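Local coordinates for protein putative polyketide synthase (Brevibacillus brevis, PDB 5HU7) that probably dehydrates beta-hydroxyacyl intermediates during polyketide chain building, as the dehydratase domain of a trans-acyltransferase polyketide synthase, at residues I11-L16 against M58-V63; L23-Y28 against G100-D105; S29-G34 against L94-V99; L143-L148 against E279-A284. All blocks are in the same frame, centred on the assembly; numbering follows the deposited sequence.

Contact 1 of 4, residues I11-L16 against M58-V63; sequences ILHPLL and MARAAV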
loop_
_atom_site.group_PDB
_atom_site.type_symbol
_atom_site.label_atom_id
_atom_site.label_comp_id
_atom_site.label_asym_id
_atom_site.label_seq_id
_atom_site.Cartn_x
_atom_site.Cartn_y
_atom_site.Cartn_z
ATOM N N ILE A 11 7.782 -5.202 0.997
ATOM C CA ILE A 11 7.861 -4.120 2.004
ATOM C C ILE A 11 8.284 -2.813 1.311
ATOM O O ILE A 11 9.258 -2.812 0.562
ATOM C CB ILE A 11 8.821 -4.596 3.147
ATOM C CG1 ILE A 11 8.296 -5.929 3.737
ATOM C CG2 ILE A 11 9.055 -3.547 4.241
ATOM C CD1 ILE A 11 6.870 -5.875 4.330
ATOM N N LEU A 12 7.564 -1.701 1.556
ATOM C CA LEU A 12 7.880 -0.429 0.893
ATOM C C LEU A 12 9.191 0.173 1.391
ATOM O O LEU A 12 9.952 0.747 0.614
ATOM C CB LEU A 12 6.756 0.611 1.092
ATOM C CG LEU A 12 5.339 0.221 0.661
ATOM C CD1 LEU A 12 4.322 1.205 1.195
ATOM C CD2 LEU A 12 5.235 0.120 -0.838
ATOM N N HIS A 13 9.433 0.080 2.696
ATOM C CA HIS A 13 10.584 0.678 3.341
ATOM C C HIS A 13 10.809 -0.061 4.677
ATOM O O HIS A 13 9.836 -0.587 5.227
ATOM C CB HIS A 13 10.230 2.167 3.550
ATOM C CG HIS A 13 11.206 2.981 4.332
ATOM N ND1 HIS A 13 11.224 2.946 5.722
ATOM C CD2 HIS A 13 12.140 3.853 3.905
ATOM C CE1 HIS A 13 12.186 3.775 6.086
ATOM N NE2 HIS A 13 12.778 4.334 5.025
ATOM N N PRO A 14 12.036 -0.103 5.256
ATOM C CA PRO A 14 12.215 -0.808 6.544
ATOM C C PRO A 14 11.218 -0.423 7.650
ATOM O O PRO A 14 10.834 -1.261 8.453
ATOM C CB PRO A 14 13.655 -0.437 6.929
ATOM C CG PRO A 14 14.330 -0.249 5.634
ATOM C CD PRO A 14 13.324 0.444 4.776
ATOM N N LEU A 15 10.758 0.824 7.656
ATOM C CA LEU A 15 9.822 1.301 8.655
ATOM C C LEU A 15 8.398 1.439 8.150
ATOM O O LEU A 15 7.548 1.719 8.972
ATOM C CB LEU A 15 10.332 2.624 9.232
ATOM C CG LEU A 15 11.695 2.571 9.922
ATOM C CD1 LEU A 15 12.011 3.879 10.578
ATOM C CD2 LEU A 15 11.733 1.481 10.964
ATOM N N LEU A 16 8.129 1.279 6.837
ATOM C CA LEU A 16 6.763 1.362 6.263
ATOM C C LEU A 16 6.535 0.079 5.561
ATOM O O LEU A 16 6.983 -0.058 4.433
ATOM C CB LEU A 16 6.612 2.430 5.179
ATOM C CG LEU A 16 6.446 3.845 5.489
ATOM C CD1 LEU A 16 5.960 4.526 4.265
ATOM C CD2 LEU A 16 5.481 4.074 6.649
ATOM N N MET A 58 10.460 7.340 9.531
ATOM C CA MET A 58 9.144 6.761 9.219
ATOM C C MET A 58 8.210 7.818 8.605
ATOM O O MET A 58 7.593 7.575 7.584
ATOM C CB MET A 58 8.495 6.145 10.469
ATOM C CG MET A 58 7.380 5.189 10.145
ATOM S SD MET A 58 6.364 4.641 11.548
ATOM C CE MET A 58 7.461 3.843 12.444
ATOM N N ALA A 59 8.127 8.990 9.227
ATOM C CA ALA A 59 7.311 10.111 8.748
ATOM C C ALA A 59 7.744 10.588 7.365
ATOM O O ALA A 59 6.896 10.871 6.516
ATOM C CB ALA A 59 7.421 11.254 9.726
ATOM N N ARG A 60 9.055 10.653 7.134
ATOM C CA ARG A 60 9.622 11.069 5.854
ATOM C C ARG A 60 9.308 10.057 4.769
ATOM O O ARG A 60 9.000 10.436 3.650
ATOM C CB ARG A 60 11.144 11.195 6.014
ATOM C CG ARG A 60 11.863 11.715 4.789
ATOM C CD ARG A 60 13.277 11.241 4.794
ATOM N NE ARG A 60 13.379 9.776 4.648
ATOM C CZ ARG A 60 13.299 9.098 3.504
ATOM N NH1 ARG A 60 13.102 9.739 2.354
ATOM N NH2 ARG A 60 13.424 7.774 3.498
ATOM N N ALA A 61 9.466 8.776 5.081
ATOM C CA ALA A 61 9.176 7.696 4.149
ATOM C C ALA A 61 7.686 7.725 3.714
ATOM O O ALA A 61 7.419 7.641 2.533
ATOM C CB ALA A 61 9.526 6.365 4.790
ATOM N N ALA A 62 6.744 7.964 4.653
ATOM C CA ALA A 62 5.294 8.059 4.374
ATOM C C ALA A 62 4.965 9.197 3.451
ATOM O O ALA A 62 4.206 9.027 2.506
ATOM C CB ALA A 62 4.518 8.211 5.671
ATOM N N VAL A 63 5.491 10.365 3.758
ATOM C CA VAL A 63 5.297 11.572 2.942
ATOM C C VAL A 63 5.821 11.382 1.502
ATOM O O VAL A 63 5.123 11.720 0.557
ATOM C CB VAL A 63 5.946 12.751 3.682
ATOM C CG1 VAL A 63 6.264 13.901 2.755
ATOM C CG2 VAL A 63 5.030 13.205 4.811
#

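Contact 2 of 4, residues L23-Y28 against G100-D105; sequences LYELRY and GIYPED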
loop_
_atom_site.group_PDB
_atom_site.type_symbol
_atom_site.label_atom_id
_atom_site.label_comp_id
_atom_site.label_asym_id
_atom_site.label_seq_id
_atom_site.Cartn_x
_atom_site.Cartn_y
_atom_site.Cartn_z
ATOM N N LEU A 23 -11.212 4.207 2.751
ATOM C CA LEU A 23 -12.167 5.306 2.548
ATOM C C LEU A 23 -11.997 6.439 3.530
ATOM O O LEU A 23 -12.180 7.592 3.161
ATOM C CB LEU A 23 -13.609 4.803 2.690
ATOM C CG LEU A 23 -14.180 4.129 1.476
ATOM C CD1 LEU A 23 -15.424 3.348 1.839
ATOM C CD2 LEU A 23 -14.476 5.146 0.379
ATOM N N TYR A 24 -11.685 6.107 4.770
ATOM C CA TYR A 24 -11.590 7.068 5.852
ATOM C C TYR A 24 -10.224 7.658 6.081
ATOM O O TYR A 24 -10.156 8.622 6.831
ATOM C CB TYR A 24 -12.099 6.418 7.145
ATOM C CG TYR A 24 -13.448 5.761 6.928
ATOM C CD1 TYR A 24 -14.566 6.521 6.599
ATOM C CD2 TYR A 24 -13.568 4.378 6.866
ATOM C CE1 TYR A 24 -15.794 5.924 6.317
ATOM C CE2 TYR A 24 -14.790 3.768 6.585
ATOM C CZ TYR A 24 -15.906 4.544 6.320
ATOM O OH TYR A 24 -17.128 3.966 6.038
ATOM N N GLU A 25 -9.133 7.124 5.470
ATOM C CA GLU A 25 -7.782 7.637 5.747
ATOM C C GLU A 25 -6.699 7.185 4.769
ATOM O O GLU A 25 -6.725 6.034 4.359
ATOM C CB GLU A 25 -7.407 7.119 7.141
ATOM C CG GLU A 25 -6.228 7.783 7.843
ATOM C CD GLU A 25 -5.979 7.192 9.224
ATOM O OE1 GLU A 25 -6.652 6.203 9.588
ATOM O OE2 GLU A 25 -5.111 7.717 9.951
ATOM N N LEU A 26 -5.700 8.060 4.480
ATOM C CA LEU A 26 -4.478 7.754 3.704
ATOM C C LEU A 26 -3.449 7.353 4.770
ATOM O O LEU A 26 -3.093 8.196 5.601
ATOM C CB LEU A 26 -3.945 8.988 2.922
ATOM C CG LEU A 26 -2.562 8.887 2.245
ATOM C CD1 LEU A 26 -2.541 7.906 1.124
ATOM C CD2 LEU A 26 -2.157 10.204 1.645
ATOM N N ARG A 27 -3.016 6.070 4.795
ATOM C CA ARG A 27 -2.082 5.633 5.831
ATOM C C ARG A 27 -1.233 4.439 5.482
ATOM O O ARG A 27 -1.499 3.707 4.552
ATOM C CB ARG A 27 -2.808 5.357 7.157
ATOM C CG ARG A 27 -3.657 4.111 7.152
ATOM C CD ARG A 27 -4.165 3.759 8.533
ATOM N NE ARG A 27 -4.900 2.494 8.539
ATOM C CZ ARG A 27 -5.559 2.002 9.591
ATOM N NH1 ARG A 27 -5.589 2.670 10.747
ATOM N NH2 ARG A 27 -6.197 0.838 9.495
ATOM N N TYR A 28 -0.180 4.263 6.270
ATOM C CA TYR A 28 0.760 3.165 6.133
ATOM C C TYR A 28 0.831 2.440 7.474
ATOM O O TYR A 28 0.602 3.052 8.515
ATOM C CB TYR A 28 2.125 3.699 5.675
ATOM C CG TYR A 28 2.031 4.545 4.426
ATOM C CD1 TYR A 28 1.700 5.891 4.495
ATOM C CD2 TYR A 28 2.132 3.966 3.162
ATOM C CE1 TYR A 28 1.483 6.649 3.342
ATOM C CE2 TYR A 28 1.985 4.731 2.004
ATOM C CZ TYR A 28 1.684 6.081 2.100
ATOM O OH TYR A 28 1.472 6.856 0.987
ATOM N N GLY A 100 -0.449 8.144 9.496
ATOM C CA GLY A 100 -1.501 8.771 8.732
ATOM C C GLY A 100 -0.981 10.067 8.151
ATOM O O GLY A 100 -0.134 10.722 8.765
ATOM N N ILE A 101 -1.449 10.419 6.951
ATOM C CA ILE A 101 -1.100 11.663 6.278
ATOM C C ILE A 101 -2.437 12.401 6.061
ATOM O O ILE A 101 -3.371 11.799 5.555
ATOM C CB ILE A 101 -0.367 11.422 4.952
ATOM C CG1 ILE A 101 0.912 10.572 5.123
ATOM C CG2 ILE A 101 -0.065 12.771 4.264
ATOM C CD1 ILE A 101 2.004 11.179 5.923
ATOM N N TYR A 102 -2.547 13.675 6.490
ATOM C CA TYR A 102 -3.769 14.483 6.431
ATOM C C TYR A 102 -3.480 15.864 5.793
ATOM O O TYR A 102 -2.382 16.415 5.943
ATOM C CB TYR A 102 -4.305 14.731 7.863
ATOM C CG TYR A 102 -4.276 13.518 8.761
ATOM C CD1 TYR A 102 -3.143 13.206 9.505
ATOM C CD2 TYR A 102 -5.383 12.671 8.863
ATOM C CE1 TYR A 102 -3.073 12.040 10.258
ATOM C CE2 TYR A 102 -5.322 11.496 9.613
ATOM C CZ TYR A 102 -4.178 11.203 10.336
ATOM O OH TYR A 102 -4.110 10.086 11.122
ATOM N N PRO A 103 -4.523 16.514 5.254
ATOM C CA PRO A 103 -4.333 17.878 4.690
ATOM C C PRO A 103 -4.098 18.921 5.757
ATOM O O PRO A 103 -4.562 18.727 6.880
ATOM C CB PRO A 103 -5.648 18.165 3.976
ATOM C CG PRO A 103 -6.635 17.215 4.525
ATOM C CD PRO A 103 -5.919 16.034 5.082
ATOM N N GLU A 104 -3.295 19.951 5.452
ATOM C CA GLU A 104 -3.073 21.059 6.375
ATOM C C GLU A 104 -3.334 22.370 5.687
ATOM O O GLU A 104 -4.060 23.181 6.245
ATOM C CB GLU A 104 -1.656 21.078 6.965
ATOM C CG GLU A 104 -1.453 22.116 8.070
ATOM C CD GLU A 104 -2.193 21.906 9.383
ATOM O OE1 GLU A 104 -2.916 20.892 9.528
ATOM O OE2 GLU A 104 -2.048 22.774 10.273
ATOM N N ASP A 105 -2.664 22.611 4.542
ATOM C CA ASP A 105 -2.765 23.811 3.733
ATOM C C ASP A 105 -2.433 23.410 2.279
ATOM O O ASP A 105 -2.145 22.238 2.013
ATOM C CB ASP A 105 -1.790 24.888 4.259
ATOM C CG ASP A 105 -2.281 26.328 4.164
ATOM O OD1 ASP A 105 -3.066 26.638 3.216
ATOM O OD2 ASP A 105 -1.798 27.175 4.964
#

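Contact 3 of 4, residues S29-G34 against L94-V99; sequences SSSFTG and LVQVHV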
loop_
_atom_site.group_PDB
_atom_site.type_symbol
_atom_site.label_atom_id
_atom_site.label_comp_id
_atom_site.label_asym_id
_atom_site.label_seq_id
_atom_site.Cartn_x
_atom_site.Cartn_y
_atom_site.Cartn_z
ATOM N N SER A 29 1.024 1.128 7.444
ATOM C CA SER A 29 1.082 0.319 8.673
ATOM C C SER A 29 2.276 -0.572 8.662
ATOM O O SER A 29 2.656 -1.095 7.611
ATOM C CB SER A 29 -0.188 -0.515 8.845
ATOM O OG SER A 29 -1.340 0.309 8.702
ATOM N N SER A 30 2.892 -0.720 9.850
ATOM C CA SER A 30 4.060 -1.571 10.088
ATOM C C SER A 30 3.848 -2.336 11.374
ATOM O O SER A 30 3.222 -1.822 12.295
ATOM C CB SER A 30 5.309 -0.716 10.208
ATOM O OG SER A 30 5.466 0.055 9.034
ATOM N N SER A 31 4.370 -3.557 11.446
ATOM C CA SER A 31 4.303 -4.391 12.655
ATOM C C SER A 31 5.726 -4.632 13.103
ATOM O O SER A 31 6.520 -5.124 12.312
ATOM C CB SER A 31 3.549 -5.692 12.386
ATOM O OG SER A 31 2.189 -5.438 12.075
ATOM N N PHE A 32 6.068 -4.223 14.327
ATOM C CA PHE A 32 7.433 -4.323 14.856
ATOM C C PHE A 32 7.525 -5.255 16.033
ATOM O O PHE A 32 6.653 -5.244 16.903
ATOM C CB PHE A 32 7.958 -2.946 15.290
ATOM C CG PHE A 32 8.031 -1.917 14.186
ATOM C CD1 PHE A 32 8.850 -2.113 13.083
ATOM C CD2 PHE A 32 7.339 -0.724 14.284
ATOM C CE1 PHE A 32 8.938 -1.146 12.082
ATOM C CE2 PHE A 32 7.411 0.223 13.272
ATOM C CZ PHE A 32 8.212 0.007 12.179
ATOM N N THR A 33 8.579 -6.077 16.033
ATOM C CA THR A 33 8.913 -7.047 17.065
ATOM C C THR A 33 10.033 -6.541 17.983
ATOM O O THR A 33 10.158 -7.051 19.069
ATOM C CB THR A 33 9.392 -8.384 16.425
ATOM O OG1 THR A 33 10.669 -8.219 15.778
ATOM C CG2 THR A 33 8.372 -8.984 15.481
ATOM N N GLY A 34 10.865 -5.608 17.524
ATOM C CA GLY A 34 12.027 -5.151 18.269
ATOM C C GLY A 34 13.301 -5.679 17.640
ATOM O O GLY A 34 14.387 -5.247 18.018
ATOM N N LEU A 94 4.095 -7.441 20.243
ATOM C CA LEU A 94 4.106 -7.105 18.828
ATOM C C LEU A 94 3.293 -5.828 18.644
ATOM O O LEU A 94 2.143 -5.775 19.060
ATOM C CB LEU A 94 3.498 -8.240 17.997
ATOM C CG LEU A 94 3.764 -8.147 16.494
ATOM C CD1 LEU A 94 5.144 -8.674 16.153
ATOM C CD2 LEU A 94 2.707 -8.907 15.698
ATOM N N VAL A 95 3.890 -4.785 18.099
ATOM C CA VAL A 95 3.158 -3.517 17.940
ATOM C C VAL A 95 2.828 -3.220 16.481
ATOM O O VAL A 95 3.690 -3.327 15.623
ATOM C CB VAL A 95 3.886 -2.307 18.594
ATOM C CG1 VAL A 95 3.909 -2.423 20.114
ATOM C CG2 VAL A 95 5.299 -2.123 18.069
ATOM N N GLN A 96 1.597 -2.830 16.217
ATOM C CA GLN A 96 1.162 -2.401 14.894
ATOM C C GLN A 96 1.134 -0.858 14.935
ATOM O O GLN A 96 0.329 -0.284 15.649
ATOM C CB GLN A 96 -0.205 -2.977 14.519
ATOM C CG GLN A 96 -0.457 -2.905 13.011
ATOM C CD GLN A 96 -1.875 -3.222 12.600
ATOM O OE1 GLN A 96 -2.830 -3.136 13.385
ATOM N NE2 GLN A 96 -2.054 -3.523 11.322
ATOM N N VAL A 97 2.048 -0.212 14.213
ATOM C CA VAL A 97 2.182 1.242 14.183
ATOM C C VAL A 97 1.702 1.760 12.856
ATOM O O VAL A 97 2.086 1.229 11.820
ATOM C CB VAL A 97 3.655 1.657 14.392
ATOM C CG1 VAL A 97 3.772 3.166 14.563
ATOM C CG2 VAL A 97 4.268 0.941 15.572
ATOM N N HIS A 98 0.924 2.833 12.885
ATOM C CA HIS A 98 0.380 3.460 11.687
ATOM C C HIS A 98 0.953 4.860 11.478
ATOM O O HIS A 98 1.297 5.523 12.437
ATOM C CB HIS A 98 -1.143 3.562 11.792
ATOM C CG HIS A 98 -1.815 2.280 12.107
ATOM N ND1 HIS A 98 -1.857 1.252 11.187
ATOM C CD2 HIS A 98 -2.472 1.896 13.221
ATOM C CE1 HIS A 98 -2.510 0.275 11.774
ATOM N NE2 HIS A 98 -2.919 0.628 12.993
ATOM N N VAL A 99 1.023 5.296 10.231
ATOM C CA VAL A 99 1.412 6.657 9.873
ATOM C C VAL A 99 0.300 7.191 8.986
ATOM O O VAL A 99 0.138 6.725 7.859
ATOM C CB VAL A 99 2.741 6.841 9.132
ATOM C CG1 VAL A 99 3.126 8.310 9.130
ATOM C CG2 VAL A 99 3.827 5.994 9.717
#

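Contact 4 of 4, residues L143-L148 against E279-A284; sequences LDLPAL and ELCDEA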
loop_
_atom_site.group_PDB
_atom_site.type_symbol
_atom_site.label_atom_id
_atom_site.label_comp_id
_atom_site.label_asym_id
_atom_site.label_seq_id
_atom_site.Cartn_x
_atom_site.Cartn_y
_atom_site.Cartn_z
ATOM N N LEU A 143 29.607 23.619 5.208
ATOM C CA LEU A 143 30.470 23.861 6.363
ATOM C C LEU A 143 31.875 23.931 5.856
ATOM O O LEU A 143 32.228 23.197 4.940
ATOM C CB LEU A 143 30.365 22.702 7.366
ATOM C CG LEU A 143 29.004 22.482 8.015
ATOM C CD1 LEU A 143 29.085 21.393 9.053
ATOM C CD2 LEU A 143 28.481 23.767 8.675
ATOM N N ASP A 144 32.668 24.829 6.428
ATOM C CA ASP A 144 34.083 24.955 6.119
ATOM C C ASP A 144 34.736 24.067 7.199
ATOM O O ASP A 144 34.960 24.515 8.324
ATOM C CB ASP A 144 34.509 26.432 6.207
ATOM C CG ASP A 144 35.949 26.732 5.793
ATOM O OD1 ASP A 144 36.665 25.789 5.391
ATOM O OD2 ASP A 144 36.340 27.918 5.829
ATOM N N LEU A 145 34.929 22.781 6.886
ATOM C CA LEU A 145 35.449 21.799 7.859
ATOM C C LEU A 145 36.851 22.127 8.350
ATOM O O LEU A 145 37.030 22.217 9.562
ATOM C CB LEU A 145 35.363 20.347 7.334
ATOM C CG LEU A 145 33.957 19.836 7.039
ATOM C CD1 LEU A 145 34.018 18.493 6.338
ATOM C CD2 LEU A 145 33.129 19.764 8.292
ATOM N N PRO A 146 37.830 22.410 7.466
ATOM C CA PRO A 146 39.180 22.789 7.952
ATOM C C PRO A 146 39.191 23.978 8.918
ATOM O O PRO A 146 39.877 23.932 9.937
ATOM C CB PRO A 146 39.931 23.128 6.665
ATOM C CG PRO A 146 39.256 22.387 5.614
ATOM C CD PRO A 146 37.793 22.380 5.988
ATOM N N ALA A 147 38.416 25.017 8.628
ATOM C CA ALA A 147 38.309 26.176 9.519
ATOM C C ALA A 147 37.710 25.783 10.875
ATOM O O ALA A 147 38.229 26.206 11.904
ATOM C CB ALA A 147 37.455 27.255 8.882
ATOM N N LEU A 148 36.642 24.959 10.887
ATOM C CA LEU A 148 35.993 24.519 12.141
ATOM C C LEU A 148 36.944 23.708 12.978
ATOM O O LEU A 148 37.005 23.883 14.192
ATOM C CB LEU A 148 34.700 23.724 11.865
ATOM C CG LEU A 148 33.531 24.558 11.326
ATOM C CD1 LEU A 148 32.452 23.655 10.711
ATOM C CD2 LEU A 148 32.891 25.417 12.426
ATOM N N GLU A 279 23.862 19.979 12.215
ATOM C CA GLU A 279 24.100 19.938 10.783
ATOM C C GLU A 279 24.906 18.678 10.487
ATOM O O GLU A 279 25.930 18.442 11.128
ATOM C CB GLU A 279 24.833 21.194 10.311
ATOM C CG GLU A 279 23.852 22.331 10.123
ATOM C CD GLU A 279 24.374 23.727 10.370
ATOM O OE1 GLU A 279 25.006 23.954 11.422
ATOM O OE2 GLU A 279 24.111 24.612 9.532
ATOM N N LEU A 280 24.422 17.866 9.548
ATOM C CA LEU A 280 25.028 16.614 9.164
ATOM C C LEU A 280 25.524 16.795 7.746
ATOM O O LEU A 280 24.725 17.101 6.878
ATOM C CB LEU A 280 23.988 15.484 9.241
ATOM C CG LEU A 280 23.287 15.323 10.588
ATOM C CD1 LEU A 280 22.282 14.208 10.536
ATOM C CD2 LEU A 280 24.281 15.014 11.708
ATOM N N CYS A 281 26.839 16.647 7.515
ATOM C CA CYS A 281 27.427 16.836 6.207
ATOM C C CYS A 281 28.311 15.669 5.796
ATOM O O CYS A 281 28.599 14.776 6.595
ATOM C CB CYS A 281 28.213 18.138 6.213
ATOM S SG CYS A 281 29.726 18.065 7.205
ATOM N N ASP A 282 28.716 15.685 4.518
ATOM C CA ASP A 282 29.641 14.712 3.905
ATOM C C ASP A 282 31.103 15.131 4.167
ATOM O O ASP A 282 31.324 16.062 4.933
ATOM C CB ASP A 282 29.336 14.552 2.385
ATOM C CG ASP A 282 29.551 15.774 1.504
ATOM O OD1 ASP A 282 30.145 16.758 1.987
ATOM O OD2 ASP A 282 29.120 15.744 0.326
ATOM N N GLU A 283 32.085 14.425 3.550
ATOM C CA GLU A 283 33.537 14.689 3.650
ATOM C C GLU A 283 33.920 16.102 3.211
ATOM O O GLU A 283 34.901 16.638 3.711
ATOM C CB GLU A 283 34.343 13.736 2.727
ATOM C CG GLU A 283 34.269 12.256 3.035
ATOM C CD GLU A 283 35.187 11.421 2.163
ATOM O OE1 GLU A 283 34.880 11.260 0.960
ATOM O OE2 GLU A 283 36.213 10.924 2.678
ATOM N N ALA A 284 33.207 16.654 2.209
ATOM C CA ALA A 284 33.452 17.988 1.649
ATOM C C ALA A 284 32.746 19.137 2.393
ATOM O O ALA A 284 32.939 20.290 2.025
ATOM C CB ALA A 284 33.019 18.006 0.190
#

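Contact 1 of 4, residues I11-L16 against M58-V63
Within the first hotdog region of the dehydratase, the turn of 11-16 rests on helix 52-65, with H13 and L16 meeting A61. The H13 ring gives the clearest evidence. Its CG lies anti to the backbone N (chi1 174°), carrying the ring out over the A61 methyl: A61 CB is 3.7 Å from the centroid and 6° off the ring normal, a CH-pi contact, while P14 CD covers the opposite face toward the rim. Both nitrogens fix its rotation. L15 N donates to H13 ND1 over 2.9 Å at 164°, tilted from the ring plane, and NE2 bonds E57 OE2, which suits a proton on NE2. R60 NH2 approaches H13 NE2 obliquely at 3.8 Å, but its salt bridge is to the same E57. With an alanine here, L15 N and E57 would each probably lose a partner, and a gap would be likely above the A61 methyl. L16 CD1 reaches the helix backbone at A62 N, 3.5 Å away, and L16 CD2 lies 4.1 Å from M58 CG. L15 CB packs 4.0 Å from that M58 CG, the side chains crossing at about a right angle. This is a type I turn, H13 to L16, laid on a helix of the hotdog fold.

Contact 2 of 4, residues L23-Y28 against G100-D105
I101 N donates to L26 O across 3.1 Å at 168°, nearly in line with the carbonyl, and Y102 OH meets E25 OE2 at 2.8 Å in a bond of weak geometry. The bond to Y102 depends on E25 being stretched out: CG lies opposite its backbone N (chi1 -164°) and the chain stays extended beyond, so OE2 passes over G100 to the phenol. Y114 OH also bonds OE2, and R27 NH1 bonds the same Y114 hydroxyl; the direct R27 NH1 to E25 OE1 separation of 3.9 Å is a long charge pairing in which no N-H points at the oxygen. Glycine fits at G100 because a CB there would collide with both E25 OE2 and Y102 OH. Instead G100 CA approaches R27 CB at 4.0 Å, in an antiparallel non-hydrogen-bonded pair. On the other face the contact is apolar: L26 CD2 packs 4.0 Å from I101 CB, and I101 CG1 comes to the edge of the Y28 ring, 4.3 Å from Y28 CE1. L26 and Y28 also touch D22 and S21 of the second subunit. The chemistry implies a two-sided strand pair: E25, probably ionised, has OE2 held by the hydroxyls of Y102 (weakly) and Y114, with R27 near enough to favour the charge, while L26, Y28 and I101 supply an apolar layer.

Contact 3 of 4, residues S29-G34 against L94-V99
S29 OG and H98 ND1 meet at 2.7 Å, the oxygen lying in the plane of the imidazole at its edge; either group could be the donor. The hydroxyl is brought there by a first torsion of -50°, which sets OG beside the backbone N and opposite the carbonyl carbon. T20 OG1 is a second partner of the same OG, and the H98 ring also meets that of Y114 with planes at about 45°. A leucine at H98 would probably cost S29 OG its imidazole partner and Y114 the ring it meets.

The backbone, an antiparallel strand pair of the first hotdog-family region, sets this pair in register. S30 and V97 form a hydrogen-bonded pair, S30 N to V97 O 2.9 Å and V97 N to S30 O 2.8 Å. F32 and V95 repeat it: F32 N to V95 O is 2.9 Å and V95 N to F32 O 3.0 Å. Between and beside them, S29 with H98 and S31 with Q96 are non-hydrogen-bonded pairs, their side chains on the polar face. The other face carries F32: V97 CG2 reaches the edge of its ring, 3.7 Å from F32 CD2, the two side chains crossing at about a right angle, and V95 CG2 lies 3.9 Å from F32 CB. Past the strand end, the T33 and L94 side chains lie side by side.

S30 OG bonds L15 O and H17 N, tying this face to the N-terminal loop. F32 and V99 continue onto M58 of helix 52-65, while V97 and V99 pack on I113 of strand 108-115, the next strand across.

Contact 4 of 4, residues L143-L148 against E279-A284
Of the flat groups here, the E279 carboxylate and the E283 carbonyl each have a leucine methyl standing above their plane. L143 CD2 comes over the carboxylate at 4.4 Å from E279 OE1, a loose approach, whereas L145 CD1 lies 3.3 Å from E283 O and out of the plane of that peptide. Neither methyl can replace a polar partner: the charge of E279 is answered through OE2 by a salt bridge to R290, with R292 as a longer, weaker one.

Both leucines reach the thiol of C281 from one side, L143 CD1 3.9 Å and L145 CD2 4.0 Å from C281 SG. The C281 first torsion of 71° places SG between the backbone N and the carbonyl carbon, and the side chain leaves the strand toward the leucines. L145 divides its own tips, CD2 for the sulfur and CD1 for the backbone at the strand's end, where D282 O is also 3.9 Å from L145 CD1. The contact is thus made by dispersion between aliphatic, sulfur and carbonyl atoms.

D144 occupies the N-cap position of helix 145-150, and D144 O receives L148 N at 3.1 Å. L143 and L145 stand just before and just after this cap. Turning the chain after strand 276-281, D282 OD1 accepts a bond from R286 N and a weak one from A284 N. L143 also bonds G285 by backbone and packs on L260 and I287, of the flanking strands 258-263 and 287-298; L145 extends to Y258 and to L190 of strand 188-193. The opening of helix 145-150 therefore lies against one face of these antiparallel strands of the second hotdog-family region.

Overall arrangement
Contact 1 is the fully buried one; contacts 2, 3 and 4 are only partly buried. Contacts 2 and 3 use the same two strands, 26-32 and 95-105, with 3 nested along the chain inside 2, and Y28 O to V99 N (2.9 Å) joins them. Contact 1 presses on the apolar side of that pair, where V63 touches I101 and L16 lies against Y28. Contact 4 stands apart in the second hotdog-family region, its centre about 29 to 38 Å from the centres of the others. Chemistry follows place: ring and methyl packing at the helix, backbone ladders with polar side-chain bonds between strands, and leucine-thiol contact at the distant helix start.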